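Local coordinates for glycosyl hydrolase family 2, TIM barrel domain protein (Faecalibacterium prausnitzii A2-165, PDB 6ED2) that probably hydrolyses beta-glucuronides, as a gut bacterial beta-glucuronidase of glycosyl hydrolase family 2, at residues Y213-R218 with D464-P469; Y217-T222 with I295-F300; F372-E377 with H430-A435. All coordinates share one frame; numbering follows the deposited sequence.

Interaction 1 of 3, residues Y213-R218 with D464-P469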
loop_
_atom_site.group_PDB
_atom_site.type_symbol
_atom_site.label_atom_id
_atom_site.label_comp_id
_atom_site.label_asym_id
_atom_site.label_seq_id
_atom_site.Cartn_x
_atom_site.Cartn_y
_atom_site.Cartn_z
ATOM N N TYR A 213 -40.325 -22.194 -21.680
ATOM C CA TYR A 213 -41.354 -22.539 -20.723
ATOM C C TYR A 213 -41.442 -21.386 -19.745
ATOM O O TYR A 213 -40.521 -20.574 -19.631
ATOM C CB TYR A 213 -41.078 -23.866 -20.007
ATOM C CG TYR A 213 -40.036 -23.794 -18.912
ATOM C CD1 TYR A 213 -40.405 -23.600 -17.593
ATOM C CD2 TYR A 213 -38.667 -23.931 -19.202
ATOM C CE1 TYR A 213 -39.456 -23.528 -16.581
ATOM C CE2 TYR A 213 -37.702 -23.870 -18.190
ATOM C CZ TYR A 213 -38.109 -23.667 -16.879
ATOM O OH TYR A 213 -37.194 -23.603 -15.845
ATOM N N SER A 214 -42.570 -21.312 -19.055
ATOM C CA SER A 214 -42.805 -20.261 -18.078
ATOM C C SER A 214 -43.469 -20.899 -16.874
ATOM O O SER A 214 -44.126 -21.937 -17.002
ATOM C CB SER A 214 -43.690 -19.119 -18.646
ATOM O OG SER A 214 -45.059 -19.523 -18.730
ATOM N N THR A 215 -43.287 -20.269 -15.710
ATOM C CA THR A 215 -43.885 -20.697 -14.450
ATOM C C THR A 215 -44.413 -19.477 -13.699
ATOM O O THR A 215 -43.861 -18.375 -13.808
ATOM C CB THR A 215 -42.880 -21.463 -13.539
ATOM O OG1 THR A 215 -41.696 -20.674 -13.321
ATOM C CG2 THR A 215 -42.497 -22.809 -14.143
ATOM N N ARG A 216 -45.514 -19.697 -12.964
ATOM C CA ARG A 216 -46.117 -18.793 -11.985
ATOM C C ARG A 216 -46.377 -19.608 -10.733
ATOM O O ARG A 216 -46.717 -20.789 -10.819
ATOM C CB ARG A 216 -47.490 -18.193 -12.427
ATOM C CG ARG A 216 -47.469 -17.287 -13.633
ATOM C CD ARG A 216 -48.785 -17.353 -14.445
ATOM N NE ARG A 216 -48.547 -16.979 -15.857
ATOM C CZ ARG A 216 -48.822 -17.747 -16.921
ATOM N NH1 ARG A 216 -49.368 -18.946 -16.761
ATOM N NH2 ARG A 216 -48.557 -17.316 -18.147
ATOM N N TYR A 217 -46.277 -18.973 -9.575
ATOM C CA TYR A 217 -46.357 -19.708 -8.321
ATOM C C TYR A 217 -47.486 -19.177 -7.452
ATOM O O TYR A 217 -47.815 -17.985 -7.477
ATOM C CB TYR A 217 -45.008 -19.649 -7.563
ATOM C CG TYR A 217 -43.884 -20.187 -8.427
ATOM C CD1 TYR A 217 -43.530 -21.530 -8.380
ATOM C CD2 TYR A 217 -43.242 -19.372 -9.341
ATOM C CE1 TYR A 217 -42.535 -22.032 -9.182
ATOM C CE2 TYR A 217 -42.250 -19.868 -10.164
ATOM C CZ TYR A 217 -41.894 -21.197 -10.067
ATOM O OH TYR A 217 -40.914 -21.694 -10.881
ATOM N N ARG A 218 -48.065 -20.088 -6.677
ATOM C CA ARG A 218 -49.180 -19.787 -5.799
ATOM C C ARG A 218 -49.063 -20.691 -4.579
ATOM O O ARG A 218 -48.895 -21.910 -4.716
ATOM C CB ARG A 218 -50.498 -20.006 -6.548
ATOM C CG ARG A 218 -51.762 -19.853 -5.745
ATOM C CD ARG A 218 -52.990 -19.905 -6.687
ATOM N NE ARG A 218 -52.949 -21.069 -7.586
ATOM C CZ ARG A 218 -52.774 -21.017 -8.910
ATOM N NH1 ARG A 218 -52.748 -22.143 -9.629
ATOM N NH2 ARG A 218 -52.639 -19.847 -9.527
ATOM N N ASP A 464 -43.527 -10.643 -18.402
ATOM C CA ASP A 464 -43.242 -11.432 -17.220
ATOM C C ASP A 464 -44.495 -12.147 -16.749
ATOM O O ASP A 464 -45.403 -11.494 -16.209
ATOM C CB ASP A 464 -42.674 -10.559 -16.104
ATOM C CG ASP A 464 -42.278 -11.370 -14.885
ATOM O OD1 ASP A 464 -42.424 -12.610 -14.924
ATOM O OD2 ASP A 464 -41.847 -10.779 -13.875
ATOM N N PRO A 465 -44.571 -13.475 -16.867
ATOM C CA PRO A 465 -45.740 -14.189 -16.332
ATOM C C PRO A 465 -45.923 -13.984 -14.848
ATOM O O PRO A 465 -47.038 -14.137 -14.342
ATOM C CB PRO A 465 -45.436 -15.664 -16.650
ATOM C CG PRO A 465 -44.313 -15.651 -17.610
ATOM C CD PRO A 465 -43.533 -14.406 -17.329
ATOM N N GLN A 466 -44.863 -13.669 -14.119
ATOM C CA GLN A 466 -44.981 -13.515 -12.674
ATOM C C GLN A 466 -45.250 -12.082 -12.254
ATOM O O GLN A 466 -45.480 -11.843 -11.064
ATOM C CB GLN A 466 -43.710 -14.022 -11.977
ATOM C CG GLN A 466 -43.460 -15.506 -12.186
ATOM C CD GLN A 466 -42.149 -15.974 -11.568
ATOM O OE1 GLN A 466 -41.677 -15.423 -10.569
ATOM N NE2 GLN A 466 -41.563 -16.999 -12.157
ATOM N N LYS A 467 -45.209 -11.129 -13.190
ATOM C CA LYS A 467 -45.587 -9.745 -12.909
ATOM C C LYS A 467 -44.757 -9.185 -11.750
ATOM O O LYS A 467 -45.279 -8.590 -10.804
ATOM C CB LYS A 467 -47.095 -9.649 -12.629
ATOM C CG LYS A 467 -47.968 -10.156 -13.803
ATOM C CD LYS A 467 -48.000 -9.120 -14.940
ATOM C CE LYS A 467 -48.803 -9.579 -16.181
ATOM N NZ LYS A 467 -47.935 -10.203 -17.240
ATOM N N ARG A 468 -43.446 -9.406 -11.828
ATOM C CA ARG A 468 -42.536 -8.933 -10.801
ATOM C C ARG A 468 -42.364 -7.421 -10.908
ATOM O O ARG A 468 -42.445 -6.856 -12.005
ATOM C CB ARG A 468 -41.175 -9.619 -10.936
ATOM C CG ARG A 468 -41.081 -10.922 -10.178
ATOM C CD ARG A 468 -39.968 -11.791 -10.731
ATOM N NE ARG A 468 -40.311 -12.329 -12.042
ATOM C CZ ARG A 468 -39.803 -13.456 -12.541
ATOM N NH1 ARG A 468 -38.886 -14.154 -11.856
ATOM N NH2 ARG A 468 -40.209 -13.881 -13.732
ATOM N N PRO A 469 -42.082 -6.753 -9.791
ATOM C CA PRO A 469 -42.028 -5.278 -9.788
ATOM C C PRO A 469 -40.947 -4.722 -10.706
ATOM O O PRO A 469 -39.904 -5.349 -10.926
ATOM C CB PRO A 469 -41.738 -4.937 -8.321
ATOM C CG PRO A 469 -41.208 -6.212 -7.714
ATOM C CD PRO A 469 -41.889 -7.326 -8.450
HETATM O O HOH W 1 -41.928 -17.542 -15.499
#
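Arg216 and Gln466 bring the two backbones together, their CA atoms 5.4 Å apart, where the extended strand 213-218 runs past a type I beta turn from Asp464 to Lys467. The one direct hydrogen bond goes from Gln466 NE2 to the backbone Thr215 O (3.1 Å, N-H...O 145°), the donor standing above the carbonyl plane. NE2 also lies in the plane of the Tyr217 ring, 3.6 Å from its edge atom CE2, with amide and ring nearly perpendicular (86°). The other amide end, Gln466 OE1, sits over one face of the Arg468 guanidinium and accepts from Arg298, which fixes the rotation of the amide. The turn belongs to the loop between helix 449-463 and strand 470-474 of the TIM barrel, and here it meets an edge strand of the three-stranded sheet of the preceding beta domain. Asp464 holds it in shape: OD1 takes Gln466 N, an Asx turn, while Arg468 grips the carboxylate side-on through NE and NH2. Pro465 fills the rest of the contact. Its CG touches Ser214 CB at 3.7 Å, and Arg216, crossing at about a right angle, lays CG 3.3 Å from Pro465 O and NE against Pro465 CB.

Interaction 2 of 3, residues Y217-T222 with I295-F300; sequences YRLTET and IGIRTF
Tyr217 has the largest share of this contact, lying with its ring along the loop of residues 295-299. With CG anti to the carbonyl carbon (chi1 -57°), the ring runs out over successive peptide groups. Gly296 O stands over one face, 3.4 Å from Tyr217 CE1 and equally near CZ. Nearer the root of the side chain, Arg298 O comes within 3.4 Å of Tyr217 CB, and Ile297 CA approaches CD1 obliquely. Ile297 CG2 adds an apolar touch at the same ring atom. At the far end the hydroxyl is 3.7 Å from Ile295 CB, and a water 2.9 Å from Tyr217 OH also accepts from Gly296 N; the hydroxyl in addition pairs with Thr215 OG1 of its own strand. Replacing the ring by an alanine is likely to open a gap above Gly296 O and to leave the bridging water and Thr215 OG1 without their hydroxyl partner.

Thr299 comes next in buried surface. Its methyl does the touching: CG2 lies 3.6 Å from Tyr217 O and reaches on to Leu219, whose CG is 3.9 Å from Thr299 CG2. Leu219 contributes the third share, crossing the threonine at a slant, with CD2 only loosely against Ile297 CG2. Beside the Tyr217 ring, Arg298 NH1 is 4.1 Å from CD2, its guanidinium plane turned 81° from the ring; Pro431 O of the barrel domain holds that group.

No direct hydrogen bond joins the two segments, so the loop packs against the strand without extending its sheet. It leads from strand 286-295 of the four-stranded sheet to strand 300-303, and crosses strand 210-219 of the three-stranded sheet. This places the contact in the immunoglobulin-like beta-sandwich of family 2 glycosidases, at its exit toward the TIM barrel.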
loop_
_atom_site.group_PDB
_atom_site.type_symbol
_atom_site.label_atom_id
_atom_site.label_comp_id
_atom_site.label_asym_id
_atom_site.label_seq_id
_atom_site.Cartn_x
_atom_site.Cartn_y
_atom_site.Cartn_z
ATOM N N TYR A 217 -46.277 -18.973 -9.575
ATOM C CA TYR A 217 -46.357 -19.708 -8.321
ATOM C C TYR A 217 -47.486 -19.177 -7.452
ATOM O O TYR A 217 -47.815 -17.985 -7.477
ATOM C CB TYR A 217 -45.008 -19.649 -7.563
ATOM C CG TYR A 217 -43.884 -20.187 -8.427
ATOM C CD1 TYR A 217 -43.530 -21.530 -8.380
ATOM C CD2 TYR A 217 -43.242 -19.372 -9.341
ATOM C CE1 TYR A 217 -42.535 -22.032 -9.182
ATOM C CE2 TYR A 217 -42.250 -19.868 -10.164
ATOM C CZ TYR A 217 -41.894 -21.197 -10.067
ATOM O OH TYR A 217 -40.914 -21.694 -10.881
ATOM N N ARG A 218 -48.065 -20.088 -6.677
ATOM C CA ARG A 218 -49.180 -19.787 -5.799
ATOM C C ARG A 218 -49.063 -20.691 -4.579
ATOM O O ARG A 218 -48.895 -21.910 -4.716
ATOM C CB ARG A 218 -50.498 -20.006 -6.548
ATOM C CG ARG A 218 -51.762 -19.853 -5.745
ATOM C CD ARG A 218 -52.990 -19.905 -6.687
ATOM N NE ARG A 218 -52.949 -21.069 -7.586
ATOM C CZ ARG A 218 -52.774 -21.017 -8.910
ATOM N NH1 ARG A 218 -52.748 -22.143 -9.629
ATOM N NH2 ARG A 218 -52.639 -19.847 -9.527
ATOM N N LEU A 219 -49.122 -20.094 -3.393
ATOM C CA LEU A 219 -49.101 -20.860 -2.157
ATOM C C LEU A 219 -50.526 -21.197 -1.728
ATOM O O LEU A 219 -51.436 -20.376 -1.864
ATOM C CB LEU A 219 -48.379 -20.080 -1.057
ATOM C CG LEU A 219 -47.006 -19.517 -1.442
ATOM C CD1 LEU A 219 -46.301 -18.925 -0.231
ATOM C CD2 LEU A 219 -46.134 -20.567 -2.117
ATOM N N THR A 220 -50.719 -22.413 -1.230
ATOM C CA THR A 220 -52.029 -22.889 -0.793
ATOM C C THR A 220 -51.931 -23.358 0.653
ATOM O O THR A 220 -50.861 -23.327 1.259
ATOM C CB THR A 220 -52.549 -24.006 -1.705
ATOM O OG1 THR A 220 -51.736 -25.172 -1.545
ATOM C CG2 THR A 220 -52.507 -23.563 -3.163
ATOM N N GLU A 221 -53.060 -23.806 1.207
ATOM C CA GLU A 221 -53.048 -24.243 2.602
ATOM C C GLU A 221 -52.233 -25.519 2.794
ATOM O O GLU A 221 -51.566 -25.683 3.824
ATOM C CB GLU A 221 -54.478 -24.440 3.110
ATOM C CG GLU A 221 -54.576 -25.190 4.454
ATOM C CD GLU A 221 -54.332 -24.301 5.671
ATOM O OE1 GLU A 221 -53.150 -24.017 5.997
ATOM O OE2 GLU A 221 -55.329 -23.894 6.309
ATOM N N THR A 222 -52.251 -26.413 1.809
ATOM C CA THR A 222 -51.556 -27.691 1.892
ATOM C C THR A 222 -50.277 -27.748 1.068
ATOM O O THR A 222 -49.613 -28.791 1.058
ATOM C CB THR A 222 -52.484 -28.815 1.436
ATOM O OG1 THR A 222 -52.987 -28.497 0.132
ATOM C CG2 THR A 222 -53.642 -28.958 2.405
ATOM N N ILE A 295 -36.128 -25.384 -10.469
ATOM C CA ILE A 295 -36.968 -24.241 -10.160
ATOM C C ILE A 295 -37.182 -24.188 -8.657
ATOM O O ILE A 295 -37.104 -25.196 -7.954
ATOM C CB ILE A 295 -38.328 -24.300 -10.882
ATOM C CG1 ILE A 295 -39.113 -25.519 -10.408
ATOM C CG2 ILE A 295 -38.147 -24.311 -12.373
ATOM C CD1 ILE A 295 -40.395 -25.761 -11.205
ATOM N N GLY A 296 -37.462 -22.995 -8.169
ATOM C CA GLY A 296 -37.784 -22.789 -6.770
ATOM C C GLY A 296 -39.213 -22.300 -6.654
ATOM O O GLY A 296 -39.676 -21.515 -7.484
ATOM N N ILE A 297 -39.906 -22.782 -5.631
ATOM C CA ILE A 297 -41.301 -22.439 -5.397
ATOM C C ILE A 297 -41.327 -21.251 -4.441
ATOM O O ILE A 297 -41.056 -21.393 -3.244
ATOM C CB ILE A 297 -42.086 -23.632 -4.835
ATOM C CG1 ILE A 297 -42.023 -24.812 -5.810
ATOM C CG2 ILE A 297 -43.531 -23.248 -4.594
ATOM C CD1 ILE A 297 -42.834 -26.010 -5.334
ATOM N N ARG A 298 -41.640 -20.077 -4.974
ATOM C CA ARG A 298 -41.691 -18.871 -4.164
ATOM C C ARG A 298 -42.547 -17.834 -4.879
ATOM O O ARG A 298 -42.562 -17.769 -6.113
ATOM C CB ARG A 298 -40.285 -18.313 -3.900
ATOM C CG ARG A 298 -39.561 -17.842 -5.161
ATOM C CD ARG A 298 -39.726 -16.346 -5.385
ATOM N NE ARG A 298 -39.144 -15.851 -6.639
ATOM C CZ ARG A 298 -39.806 -15.774 -7.789
ATOM N NH1 ARG A 298 -41.067 -16.192 -7.848
ATOM N NH2 ARG A 298 -39.205 -15.298 -8.882
ATOM N N THR A 299 -43.220 -16.999 -4.086
ATOM C CA THR A 299 -43.957 -15.848 -4.592
ATOM C C THR A 299 -43.267 -14.554 -4.173
ATOM O O THR A 299 -42.656 -14.471 -3.101
ATOM C CB THR A 299 -45.398 -15.823 -4.082
ATOM O OG1 THR A 299 -45.402 -15.610 -2.660
ATOM C CG2 THR A 299 -46.120 -17.120 -4.425
ATOM N N PHE A 300 -43.362 -13.541 -5.030
ATOM C CA PHE A 300 -42.768 -12.257 -4.692
ATOM C C PHE A 300 -43.598 -11.125 -5.284
ATOM O O PHE A 300 -43.890 -11.132 -6.482
ATOM C CB PHE A 300 -41.326 -12.178 -5.185
ATOM C CG PHE A 300 -40.621 -10.925 -4.773
ATOM C CD1 PHE A 300 -39.915 -10.873 -3.588
ATOM C CD2 PHE A 300 -40.668 -9.794 -5.570
ATOM C CE1 PHE A 300 -39.249 -9.702 -3.203
ATOM C CE2 PHE A 300 -40.018 -8.631 -5.194
ATOM C CZ PHE A 300 -39.304 -8.588 -4.005
HETATM O O HOH W 2 -38.194 -20.993 -10.228
#

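Interaction 3 of 3, residues F372-E377 with H430-A435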
loop_
_atom_site.group_PDB
_atom_site.type_symbol
_atom_site.label_atom_id
_atom_site.label_comp_id
_atom_site.label_asym_id
_atom_site.label_seq_id
_atom_site.Cartn_x
_atom_site.Cartn_y
_atom_site.Cartn_z
ATOM N N PHE A 372 -30.372 -16.132 -2.871
ATOM C CA PHE A 372 -30.130 -14.701 -2.995
ATOM C C PHE A 372 -31.174 -14.090 -3.922
ATOM O O PHE A 372 -31.646 -14.740 -4.855
ATOM C CB PHE A 372 -28.726 -14.414 -3.540
ATOM C CG PHE A 372 -27.668 -14.313 -2.470
ATOM C CD1 PHE A 372 -27.073 -15.453 -1.955
ATOM C CD2 PHE A 372 -27.274 -13.077 -1.982
ATOM C CE1 PHE A 372 -26.101 -15.359 -0.965
ATOM C CE2 PHE A 372 -26.306 -12.977 -0.985
ATOM C CZ PHE A 372 -25.717 -14.118 -0.478
ATOM N N LEU A 373 -31.551 -12.846 -3.637
ATOM C CA LEU A 373 -32.504 -12.104 -4.447
ATOM C C LEU A 373 -31.752 -11.243 -5.449
ATOM O O LEU A 373 -30.777 -10.573 -5.096
ATOM C CB LEU A 373 -33.389 -11.218 -3.562
ATOM C CG LEU A 373 -34.064 -11.904 -2.382
ATOM C CD1 LEU A 373 -34.850 -10.901 -1.544
ATOM C CD2 LEU A 373 -34.979 -13.015 -2.897
ATOM N N ILE A 374 -32.234 -11.227 -6.686
ATOM C CA ILE A 374 -31.597 -10.499 -7.780
ATOM C C ILE A 374 -32.576 -9.486 -8.356
ATOM O O ILE A 374 -33.713 -9.839 -8.698
ATOM C CB ILE A 374 -31.137 -11.456 -8.893
ATOM C CG1 ILE A 374 -30.037 -12.397 -8.374
ATOM C CG2 ILE A 374 -30.686 -10.668 -10.135
ATOM C CD1 ILE A 374 -29.430 -13.247 -9.470
ATOM N N ILE A 375 -32.114 -8.249 -8.510
ATOM C CA ILE A 375 -32.744 -7.265 -9.375
ATOM C C ILE A 375 -32.027 -7.306 -10.717
ATOM O O ILE A 375 -30.851 -6.950 -10.812
ATOM C CB ILE A 375 -32.702 -5.860 -8.765
ATOM C CG1 ILE A 375 -33.375 -5.869 -7.385
ATOM C CG2 ILE A 375 -33.380 -4.872 -9.699
ATOM C CD1 ILE A 375 -33.319 -4.531 -6.664
ATOM N N ASP A 376 -32.742 -7.727 -11.757
ATOM C CA ASP A 376 -32.165 -8.016 -13.065
ATOM C C ASP A 376 -32.234 -6.763 -13.927
ATOM O O ASP A 376 -33.323 -6.202 -14.132
ATOM C CB ASP A 376 -32.931 -9.165 -13.720
ATOM C CG ASP A 376 -32.075 -10.003 -14.680
ATOM O OD1 ASP A 376 -30.891 -9.668 -14.961
ATOM O OD2 ASP A 376 -32.626 -11.013 -15.174
ATOM N N GLU A 377 -31.090 -6.338 -14.453
ATOM C CA GLU A 377 -30.980 -5.041 -15.104
ATOM C C GLU A 377 -30.477 -5.175 -16.537
ATOM O O GLU A 377 -29.464 -5.835 -16.798
ATOM C CB GLU A 377 -30.054 -4.118 -14.308
ATOM C CG GLU A 377 -29.929 -2.723 -14.917
ATOM C CD GLU A 377 -29.276 -1.720 -13.963
ATOM O OE1 GLU A 377 -29.890 -1.393 -12.913
ATOM O OE2 GLU A 377 -28.154 -1.253 -14.274
ATOM N N HIS A 430 -35.898 -18.087 -12.938
ATOM C CA HIS A 430 -35.016 -18.155 -11.778
ATOM C C HIS A 430 -35.802 -17.764 -10.535
ATOM O O HIS A 430 -36.376 -16.674 -10.497
ATOM C CB HIS A 430 -33.828 -17.206 -11.949
ATOM C CG HIS A 430 -32.836 -17.652 -12.974
ATOM N ND1 HIS A 430 -32.126 -18.829 -12.857
ATOM C CD2 HIS A 430 -32.419 -17.071 -14.125
ATOM C CE1 HIS A 430 -31.317 -18.956 -13.896
ATOM N NE2 HIS A 430 -31.480 -17.906 -14.683
ATOM N N PRO A 431 -35.849 -18.601 -9.500
ATOM C CA PRO A 431 -36.464 -18.134 -8.251
ATOM C C PRO A 431 -35.747 -16.914 -7.689
ATOM O O PRO A 431 -36.392 -16.054 -7.078
ATOM C CB PRO A 431 -36.349 -19.348 -7.322
ATOM C CG PRO A 431 -35.216 -20.135 -7.882
ATOM C CD PRO A 431 -35.291 -19.957 -9.369
ATOM N N SER A 432 -34.436 -16.794 -7.924
ATOM C CA SER A 432 -33.672 -15.674 -7.380
ATOM C C SER A 432 -34.110 -14.330 -7.959
ATOM O O SER A 432 -34.028 -13.313 -7.261
ATOM C CB SER A 432 -32.165 -15.881 -7.619
ATOM O OG SER A 432 -31.839 -15.923 -9.004
ATOM N N VAL A 433 -34.584 -14.298 -9.205
ATOM C CA VAL A 433 -34.904 -13.045 -9.897
ATOM C C VAL A 433 -36.278 -12.550 -9.440
ATOM O O VAL A 433 -37.303 -13.184 -9.717
ATOM C CB VAL A 433 -34.854 -13.231 -11.414
ATOM C CG1 VAL A 433 -35.401 -11.992 -12.152
ATOM C CG2 VAL A 433 -33.421 -13.529 -11.849
ATOM N N ILE A 434 -36.310 -11.410 -8.747
ATOM C CA ILE A 434 -37.550 -10.896 -8.166
ATOM C C ILE A 434 -37.941 -9.514 -8.682
ATOM O O ILE A 434 -39.002 -9.011 -8.305
ATOM C CB ILE A 434 -37.496 -10.887 -6.621
ATOM C CG1 ILE A 434 -36.191 -10.284 -6.090
ATOM C CG2 ILE A 434 -37.653 -12.292 -6.065
ATOM C CD1 ILE A 434 -36.198 -8.775 -5.976
ATOM N N ALA A 435 -37.137 -8.882 -9.532
ATOM C CA ALA A 435 -37.478 -7.541 -10.001
ATOM C C ALA A 435 -36.663 -7.223 -11.240
ATOM O O ALA A 435 -35.604 -7.815 -11.475
ATOM C CB ALA A 435 -37.234 -6.475 -8.925
#
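Ile374 and Ser432 start a parallel pairing of strands 373-377 and 433-440, with Ile374 N giving a hydrogen bond to Ser432 O (2.8 Å). Ile434 N then donates to Ile374 O almost straight (171°), and Asp376 N reaches Ala435 O at 2.9 Å. The bridges run Ile374 with Val433 and Ile375 with Ala435: the register slips by one residue, which is a beta bulge. Ile434, the extra residue, has a psi of -3° instead of an extended value.

The Ile374 side chain shows how the space beside the strand is filled. CB lies 3.8 Å from Ser432 O and also faces Val433 CG2. With CG1 anti to the carbonyl carbon (chi1 -65°), the longer branch turns toward Ser432; CG1 stands 4.0 Å from Ser432 OG, and the terminal CD1 comes closer, 3.6 Å from the same oxygen. That hydroxyl bonds to Asp368 of helix 361-370, so the methyl rests against an oxygen whose polar need is met by the helix. Tyr364 of this helix touches both Ile374 and Val433, and Asp376, whose CB packs near Val433 CG1, accepts a hydrogen bond from Tyr364 OH at its OD1.

Ile375 and Ala435 point to the other face, Ile375 CG1 lying 4.2 Å from Ala435 CB. Near the start of the strand, Leu373 CB meets Ile434 CG1 at 3.9 Å.

Parallel neighbours connected through helix 409-427 make a right-handed beta-alpha-beta crossover, the repeating step of the TIM barrel. Ile374 and Val433 face the surrounding helices, and Ile375 and Ala435 the interior of the barrel, as this fold is built.

How the interactions relate
Interaction 3 is core: every touching residue is buried, and main-chain bonds between barrel strands carry it, with apolar branches on both faces. Interactions 1 and 2 are only partly buried and both use strand 210-219 of the beta domain. Interaction 1 joins that strand to a barrel loop through one amide-to-carbonyl bond and proline packing, whereas interaction 2 stays near the domain's exit and depends on an aromatic ring, methyl groups and a bridging water. Two arginines tie the three together. Arg298 connects interaction 2 with both of the others, while Arg468 of interaction 1 bonds to Val433 O of interaction 3, linking domain interface to barrel strand.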